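Local atomic coordinates of ribonucleoside-diphosphate reductase (Pseudomonas aeruginosa, PDB entry 5IM3), a protein that probably catalyses the reduction of ribonucleoside diphosphates to the deoxyribonucleotides needed for DNA synthesis, as an allosterically regulated enzyme that binds dATP. Residues Arg632-Val637 / Arg656-Gly661; Ala699-Ala704 / Lys759-Ser764. One frame throughout, in Å; residues are numbered along the deposited sequence.

In the fold
Both contacts are buried and lie on the same side of the chain's centre, their own centres about 11 Å apart. Interaction 1, with every touching residue buried, lays helix 620-640 against the start of barrel strand 659-663, with leucine and valine packing at one end and an arginine-aspartate salt bridge at the other. Interaction 2, farther out and with A704 and R762 partly exposed, sets helix 679-707 against the irregular segment 759-764; here a serine, backbone groups and an asparagine do most of the work. The two meet at D635: OD2 forms a salt bridge with R762 NE, and OD1 probably accepts a hydrogen bond from N763 ND2. Charge and amide chemistry thus connect a helix-strand contact to a helix-loop contact.

Interaction 1: Arg632-Val637 / Arg656-Gly661; sequences RMLDNV and RPVGLG
D635 and R656 carry the polar half of this contact. R656 NE forms a salt bridge with D635 OD1 at 3.0 Å, a fairly straight bond (162°) lying in the guanidinium plane and meeting the oxygen on the syn side, somewhat out of the carboxylate plane. NH2 adds a weak bond to the same oxygen and a second weak, strongly bent one from R656 NH2 to D635 O at 2.9 Å, so the arginine also touches the backbone. The two flat groups are steeply inclined, their planes 72° apart. D635 directs its carboxylate to this edge because its CG lies opposite the backbone N about the CA-CB bond (chi1 -161°). OD1 is also taken by N763 ND2 and OD2 by R762 and R707, which would favour a charged carboxylate; D639 receives R656 NH1.

The apolar half is built on L634. Its CB rests on V658 CG1 at 3.7 Å, while CD1 extends farther along the strand to L660 CB at 4.0 Å, the two leucine side chains crossing at about a right angle. Y353 touches both leucines.

R656, just past helix 646-655 and with positive phi, turns the chain, and P657 and V658 lead into strand 659-663, which pairs in parallel with strand 600-608. Helix 620-640 and this strand are thus packed as helix against sheet in the ten-stranded alpha-beta barrel of ribonucleotide reductase.

Interaction 2: Ala699-Ala704 / Lys759-Ser764; sequences ASCDLA and KGIRNS
S700 O is gripped by two backbone N-H groups that come from opposite faces of its carbonyl plane. A704 N makes the ordinary helical bond, and R762 N, from the neighbouring loop, donates at 3.1 Å from well above the plane (51° out of it). The same N-H also makes a weak bond to S700 OG at 3.3 Å, so it is shared between the carbonyl and hydroxyl of one residue.

The hydroxyl is in turn the donor to N763 OD1 at 2.8 Å, approaching with a tilt of 17° from the amide carbonyl plane. Placing OG anti to the serine's own N (chi1 -155°) turns the hydroxyl toward the loop. The other end of the asparagine amide is occupied too: ND2 bonds to D635 and to R656 O, which settles how the amide is turned and leaves OD1 facing the serine.

Around these bonds the packing is close. A704 CB sits over the loop backbone, 3.5 Å from I761 CA and equally near G760 O. L703 CB lies against R762 CB at 3.5 Å, and the arginine then bends at its second torsion, carrying its guanidinium away from 699-704, to D635 and to G708 O just past the helix end. C701 SG also meets I761 CG2 at 3.4 Å. G760, with positive phi, is the first residue to leave the helical run after helix 751-757, and this turn brings its carbonyl to A704.

The loop therefore follows helix 679-707 through backbone and hydroxyl bonding rather than direct charge pairing: one serine ties down two successive loop residues, whose polar ends are passed on to helix 620-640.

Interaction 1: Arg632-Val637 / Arg656-Gly661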
ATOM      1  N   ARG A 632      41.319 -33.777 -25.548  1.00 52.54           N
ATOM      2  CA  ARG A 632      42.309 -33.558 -26.595  1.00 52.25           C
ATOM      3  C   ARG A 632      41.891 -32.415 -27.510  1.00 51.85           C
ATOM      4  O   ARG A 632      42.693 -31.528 -27.821  1.00 50.74           O
ATOM      5  CB  ARG A 632      42.522 -34.837 -27.402  1.00 54.53           C
ATOM      6  CG  ARG A 632      43.668 -34.735 -28.399  1.00 55.52           C
ATOM      7  CD  ARG A 632      43.796 -35.991 -29.252  1.00 57.07           C
ATOM      8  NE  ARG A 632      44.997 -35.960 -30.080  1.00 55.48           N
ATOM      9  CZ  ARG A 632      46.186 -36.412 -29.695  1.00 58.94           C
ATOM     10  NH1 ARG A 632      46.348 -36.937 -28.488  1.00 57.44           N
ATOM     11  NH2 ARG A 632      47.223 -36.338 -30.523  1.00 58.67           N
ATOM     12  N   MET A 633      40.631 -32.420 -27.951  1.00 51.77           N
ATOM     13  CA  MET A 633      40.140 -31.335 -28.794  1.00 52.81           C
ATOM     14  C   MET A 633      40.282 -29.990 -28.095  1.00 51.20           C
ATOM     15  O   MET A 633      40.663 -28.993 -28.722  1.00 50.20           O
ATOM     16  CB  MET A 633      38.683 -31.591 -29.174  1.00 54.47           C
ATOM     17  CG  MET A 633      38.491 -32.842 -30.014  1.00 55.13           C
ATOM     18  SD  MET A 633      36.763 -33.296 -30.231  1.00 57.32           S
ATOM     19  CE  MET A 633      36.134 -31.905 -31.164  1.00 54.83           C
ATOM     20  N   LEU A 634      39.990 -29.940 -26.793  1.00 49.10           N
ATOM     21  CA  LEU A 634      40.114 -28.681 -26.063  1.00 48.48           C
ATOM     22  C   LEU A 634      41.572 -28.261 -25.937  1.00 47.89           C
ATOM     23  O   LEU A 634      41.890 -27.070 -26.020  1.00 46.86           O
ATOM     24  CB  LEU A 634      39.465 -28.803 -24.684  1.00 46.00           C
ATOM     25  CG  LEU A 634      37.934 -28.848 -24.663  1.00 49.34           C
ATOM     26  CD1 LEU A 634      37.414 -29.024 -23.241  1.00 47.68           C
ATOM     27  CD2 LEU A 634      37.330 -27.595 -25.294  1.00 47.24           C
ATOM     28  N   ASP A 635      42.477 -29.222 -25.742  1.00 49.34           N
ATOM     29  CA  ASP A 635      43.892 -28.879 -25.690  1.00 52.15           C
ATOM     30  C   ASP A 635      44.370 -28.353 -27.037  1.00 53.79           C
ATOM     31  O   ASP A 635      45.202 -27.440 -27.094  1.00 52.95           O
ATOM     32  CB  ASP A 635      44.717 -30.089 -25.257  1.00 52.59           C
ATOM     33  CG  ASP A 635      46.096 -29.700 -24.746  1.00 55.24           C
ATOM     34  OD1 ASP A 635      46.177 -28.807 -23.877  1.00 54.99           O
ATOM     35  OD2 ASP A 635      47.098 -30.275 -25.215  1.00 56.05           O
ATOM     36  N   ASN A 636      43.843 -28.908 -28.133  1.00 51.88           N
ATOM     37  CA  ASN A 636      44.178 -28.398 -29.458  1.00 51.74           C
ATOM     38  C   ASN A 636      43.710 -26.958 -29.629  1.00 50.27           C
ATOM     39  O   ASN A 636      44.393 -26.147 -30.265  1.00 49.35           O
ATOM     40  CB  ASN A 636      43.553 -29.283 -30.536  1.00 51.97           C
ATOM     41  CG  ASN A 636      44.272 -30.608 -30.700  1.00 52.20           C
ATOM     42  OD1 ASN A 636      45.039 -31.028 -29.834  1.00 52.29           O
ATOM     43  ND2 ASN A 636      44.027 -31.272 -31.821  1.00 53.51           N
ATOM     44  N   VAL A 637      42.544 -26.624 -29.070  1.00 48.26           N
ATOM     45  CA  VAL A 637      42.007 -25.272 -29.208  1.00 49.10           C
ATOM     46  C   VAL A 637      43.045 -24.239 -28.790  1.00 47.66           C
ATOM     47  O   VAL A 637      43.145 -23.160 -29.385  1.00 46.62           O
ATOM     48  CB  VAL A 637      40.708 -25.131 -28.392  1.00 45.74           C
ATOM     49  CG1 VAL A 637      40.373 -23.662 -28.146  1.00 47.11           C
ATOM     50  CG2 VAL A 637      39.561 -25.818 -29.108  1.00 46.29           C
ATOM     51  N   ARG A 656      47.611 -23.622 -20.002  1.00 48.57           N
ATOM     52  CA  ARG A 656      46.760 -24.522 -20.771  1.00 50.52           C
ATOM     53  C   ARG A 656      45.521 -24.980 -19.999  1.00 51.24           C
ATOM     54  O   ARG A 656      45.279 -26.184 -19.858  1.00 52.13           O
ATOM     55  CB  ARG A 656      47.554 -25.729 -21.255  1.00 49.75           C
ATOM     56  CG  ARG A 656      48.873 -25.397 -21.954  1.00 52.53           C
ATOM     57  CD  ARG A 656      49.419 -26.612 -22.704  1.00 53.38           C
ATOM     58  NE  ARG A 656      48.545 -26.976 -23.817  1.00 52.35           N
ATOM     59  CZ  ARG A 656      48.661 -26.492 -25.052  1.00 52.79           C
ATOM     60  NH1 ARG A 656      49.627 -25.634 -25.350  1.00 54.81           N
ATOM     61  NH2 ARG A 656      47.811 -26.872 -25.995  1.00 53.64           N
ATOM     62  N   PRO A 657      44.708 -24.053 -19.498  1.00 50.32           N
ATOM     63  CA  PRO A 657      43.430 -24.454 -18.909  1.00 45.23           C
ATOM     64  C   PRO A 657      42.391 -24.736 -19.979  1.00 43.05           C
ATOM     65  O   PRO A 657      42.370 -24.116 -21.043  1.00 42.31           O
ATOM     66  CB  PRO A 657      43.033 -23.236 -18.068  1.00 46.94           C
ATOM     67  CG  PRO A 657      43.623 -22.088 -18.807  1.00 41.25           C
ATOM     68  CD  PRO A 657      44.915 -22.594 -19.404  1.00 44.00           C
ATOM     69  N   VAL A 658      41.525 -25.703 -19.681  1.00 42.66           N
ATOM     70  CA  VAL A 658      40.356 -25.988 -20.497  1.00 44.19           C
ATOM     71  C   VAL A 658      39.161 -26.095 -19.563  1.00 44.94           C
ATOM     72  O   VAL A 658      39.301 -26.153 -18.340  1.00 44.23           O
ATOM     73  CB  VAL A 658      40.518 -27.274 -21.344  1.00 45.68           C
ATOM     74  CG1 VAL A 658      41.727 -27.151 -22.275  1.00 44.43           C
ATOM     75  CG2 VAL A 658      40.648 -28.504 -20.455  1.00 44.58           C
ATOM     76  N   GLY A 659      37.970 -26.112 -20.157  1.00 48.94           N
ATOM     77  CA  GLY A 659      36.745 -26.232 -19.390  1.00 48.24           C
ATOM     78  C   GLY A 659      35.753 -27.188 -20.020  1.00 48.14           C
ATOM     79  O   GLY A 659      34.940 -26.786 -20.856  1.00 48.21           O
ATOM     80  N   LEU A 660      35.816 -28.458 -19.628  1.00 46.57           N
ATOM     81  CA  LEU A 660      34.895 -29.476 -20.121  1.00 47.90           C
ATOM     82  C   LEU A 660      33.673 -29.526 -19.211  1.00 45.03           C
ATOM     83  O   LEU A 660      33.799 -29.812 -18.014  1.00 44.71           O
ATOM     84  CB  LEU A 660      35.578 -30.844 -20.178  1.00 46.73           C
ATOM     85  CG  LEU A 660      34.729 -32.019 -20.675  1.00 48.93           C
ATOM     86  CD1 LEU A 660      34.388 -31.863 -22.145  1.00 50.22           C
ATOM     87  CD2 LEU A 660      35.442 -33.338 -20.431  1.00 50.55           C
ATOM     88  N   GLY A 661      32.496 -29.251 -19.776  1.00 39.98           N
ATOM     89  CA  GLY A 661      31.257 -29.252 -19.043  1.00 39.65           C
ATOM     90  C   GLY A 661      30.340 -30.390 -19.443  1.00 43.97           C
ATOM     91  O   GLY A 661      30.753 -31.375 -20.071  1.00 41.86           O
TER

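Interaction 2: Ala699-Ala704 / Lys759-Ser764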
ATOM      1  N   ALA A 699      42.560 -38.297 -18.799  1.00 63.04           N
ATOM      2  CA  ALA A 699      42.874 -37.880 -20.163  1.00 62.72           C
ATOM      3  C   ALA A 699      43.980 -36.833 -20.177  1.00 62.97           C
ATOM      4  O   ALA A 699      44.854 -36.852 -21.052  1.00 64.95           O
ATOM      5  CB  ALA A 699      41.622 -37.336 -20.850  1.00 61.73           C
ATOM      6  N   SER A 700      43.958 -35.904 -19.220  1.00 56.34           N
ATOM      7  CA  SER A 700      45.002 -34.890 -19.166  1.00 56.11           C
ATOM      8  C   SER A 700      46.368 -35.517 -18.913  1.00 56.27           C
ATOM      9  O   SER A 700      47.381 -35.017 -19.415  1.00 55.70           O
ATOM     10  CB  SER A 700      44.671 -33.856 -18.086  1.00 54.67           C
ATOM     11  OG  SER A 700      45.292 -32.611 -18.359  1.00 53.00           O
ATOM     12  N   CYS A 701      46.416 -36.611 -18.147  1.00 57.74           N
ATOM     13  CA  CYS A 701      47.675 -37.323 -17.950  1.00 61.39           C
ATOM     14  C   CYS A 701      48.175 -37.934 -19.254  1.00 62.90           C
ATOM     15  O   CYS A 701      49.385 -37.990 -19.498  1.00 64.98           O
ATOM     16  CB  CYS A 701      47.508 -38.414 -16.889  1.00 62.38           C
ATOM     17  SG  CYS A 701      47.079 -37.832 -15.234  1.00 63.53           S
ATOM     18  N   ASP A 702      47.258 -38.412 -20.100  1.00 64.79           N
ATOM     19  CA  ASP A 702      47.666 -39.016 -21.364  1.00 64.69           C
ATOM     20  C   ASP A 702      48.269 -37.978 -22.303  1.00 63.71           C
ATOM     21  O   ASP A 702      49.256 -38.257 -22.992  1.00 65.32           O
ATOM     22  CB  ASP A 702      46.473 -39.707 -22.027  1.00 66.40           C
ATOM     23  CG  ASP A 702      45.893 -40.821 -21.176  1.00 67.92           C
ATOM     24  OD1 ASP A 702      46.573 -41.261 -20.223  1.00 69.74           O
ATOM     25  OD2 ASP A 702      44.759 -41.258 -21.462  1.00 67.63           O
ATOM     26  N   LEU A 703      47.689 -36.776 -22.344  1.00 62.00           N
ATOM     27  CA  LEU A 703      48.263 -35.708 -23.157  1.00 62.19           C
ATOM     28  C   LEU A 703      49.624 -35.278 -22.622  1.00 61.35           C
ATOM     29  O   LEU A 703      50.524 -34.942 -23.401  1.00 63.00           O
ATOM     30  CB  LEU A 703      47.306 -34.519 -23.215  1.00 57.55           C
ATOM     31  CG  LEU A 703      45.933 -34.807 -23.827  1.00 57.63           C
ATOM     32  CD1 LEU A 703      45.053 -33.569 -23.748  1.00 56.23           C
ATOM     33  CD2 LEU A 703      46.055 -35.286 -25.272  1.00 57.71           C
ATOM     34  N   ALA A 704      49.797 -35.288 -21.298  1.00 58.54           N
ATOM     35  CA  ALA A 704      51.095 -34.948 -20.724  1.00 60.55           C
ATOM     36  C   ALA A 704      52.164 -35.941 -21.157  1.00 64.59           C
ATOM     37  O   ALA A 704      53.319 -35.561 -21.389  1.00 65.01           O
ATOM     38  CB  ALA A 704      50.999 -34.901 -19.201  1.00 59.69           C
ATOM     39  N   LYS A 759      53.018 -37.029 -11.562  1.00 69.26           N
ATOM     40  CA  LYS A 759      54.050 -37.120 -12.584  1.00 68.91           C
ATOM     41  C   LYS A 759      53.844 -36.131 -13.725  1.00 67.37           C
ATOM     42  O   LYS A 759      54.775 -35.913 -14.506  1.00 67.84           O
ATOM     43  CB  LYS A 759      54.104 -38.547 -13.133  1.00 70.32           C
ATOM     44  CG  LYS A 759      54.644 -39.559 -12.128  1.00 72.79           C
ATOM     45  CD  LYS A 759      54.008 -40.935 -12.291  1.00 74.81           C
ATOM     46  CE  LYS A 759      54.332 -41.569 -13.632  1.00 75.19           C
ATOM     47  NZ  LYS A 759      53.651 -42.884 -13.788  1.00 77.90           N
ATOM     48  N   GLY A 760      52.662 -35.527 -13.839  1.00 62.13           N
ATOM     49  CA  GLY A 760      52.424 -34.526 -14.861  1.00 61.85           C
ATOM     50  C   GLY A 760      51.063 -34.626 -15.515  1.00 62.83           C
ATOM     51  O   GLY A 760      50.600 -35.726 -15.834  1.00 64.36           O
ATOM     52  N   ILE A 761      50.404 -33.484 -15.712  1.00 64.08           N
ATOM     53  CA  ILE A 761      49.219 -33.415 -16.554  1.00 64.91           C
ATOM     54  C   ILE A 761      49.378 -32.246 -17.516  1.00 61.68           C
ATOM     55  O   ILE A 761      50.225 -31.367 -17.337  1.00 60.32           O
ATOM     56  CB  ILE A 761      47.899 -33.282 -15.757  1.00 64.61           C
ATOM     57  CG1 ILE A 761      47.880 -32.011 -14.914  1.00 65.85           C
ATOM     58  CG2 ILE A 761      47.694 -34.498 -14.878  1.00 68.00           C
ATOM     59  CD1 ILE A 761      46.544 -31.787 -14.242  1.00 66.33           C
ATOM     60  N   ARG A 762      48.539 -32.253 -18.547  1.00 55.66           N
ATOM     61  CA  ARG A 762      48.669 -31.329 -19.661  1.00 53.86           C
ATOM     62  C   ARG A 762      47.961 -30.003 -19.425  1.00 51.83           C
ATOM     63  O   ARG A 762      48.273 -29.024 -20.111  1.00 49.06           O
ATOM     64  CB  ARG A 762      48.120 -31.994 -20.932  1.00 52.70           C
ATOM     65  CG  ARG A 762      48.145 -31.146 -22.195  1.00 50.79           C
ATOM     66  CD  ARG A 762      49.553 -30.758 -22.608  1.00 53.39           C
ATOM     67  NE  ARG A 762      49.550 -30.075 -23.897  1.00 53.51           N
ATOM     68  CZ  ARG A 762      50.623 -29.546 -24.470  1.00 53.80           C
ATOM     69  NH1 ARG A 762      51.802 -29.614 -23.867  1.00 56.05           N
ATOM     70  NH2 ARG A 762      50.515 -28.948 -25.648  1.00 54.59           N
ATOM     71  N   ASN A 763      47.034 -29.939 -18.468  1.00 52.03           N
ATOM     72  CA  ASN A 763      46.155 -28.787 -18.326  1.00 51.61           C
ATOM     73  C   ASN A 763      46.013 -28.404 -16.859  1.00 51.49           C
ATOM     74  O   ASN A 763      45.778 -29.267 -16.008  1.00 52.98           O
ATOM     75  CB  ASN A 763      44.779 -29.092 -18.926  1.00 49.10           C
ATOM     76  CG  ASN A 763      44.867 -29.657 -20.329  1.00 50.11           C
ATOM     77  OD1 ASN A 763      44.787 -30.870 -20.533  1.00 50.52           O
ATOM     78  ND2 ASN A 763      45.033 -28.776 -21.307  1.00 49.34           N
ATOM     79  N   SER A 764      46.141 -27.105 -16.571  1.00 46.79           N
ATOM     80  CA  SER A 764      46.042 -26.626 -15.194  1.00 51.29           C
ATOM     81  C   SER A 764      44.625 -26.756 -14.654  1.00 47.41           C
ATOM     82  O   SER A 764      44.440 -27.012 -13.459  1.00 46.33           O
ATOM     83  CB  SER A 764      46.500 -25.168 -15.107  1.00 48.83           C
ATOM     84  OG  SER A 764      45.708 -24.336 -15.938  1.00 45.29           O
TER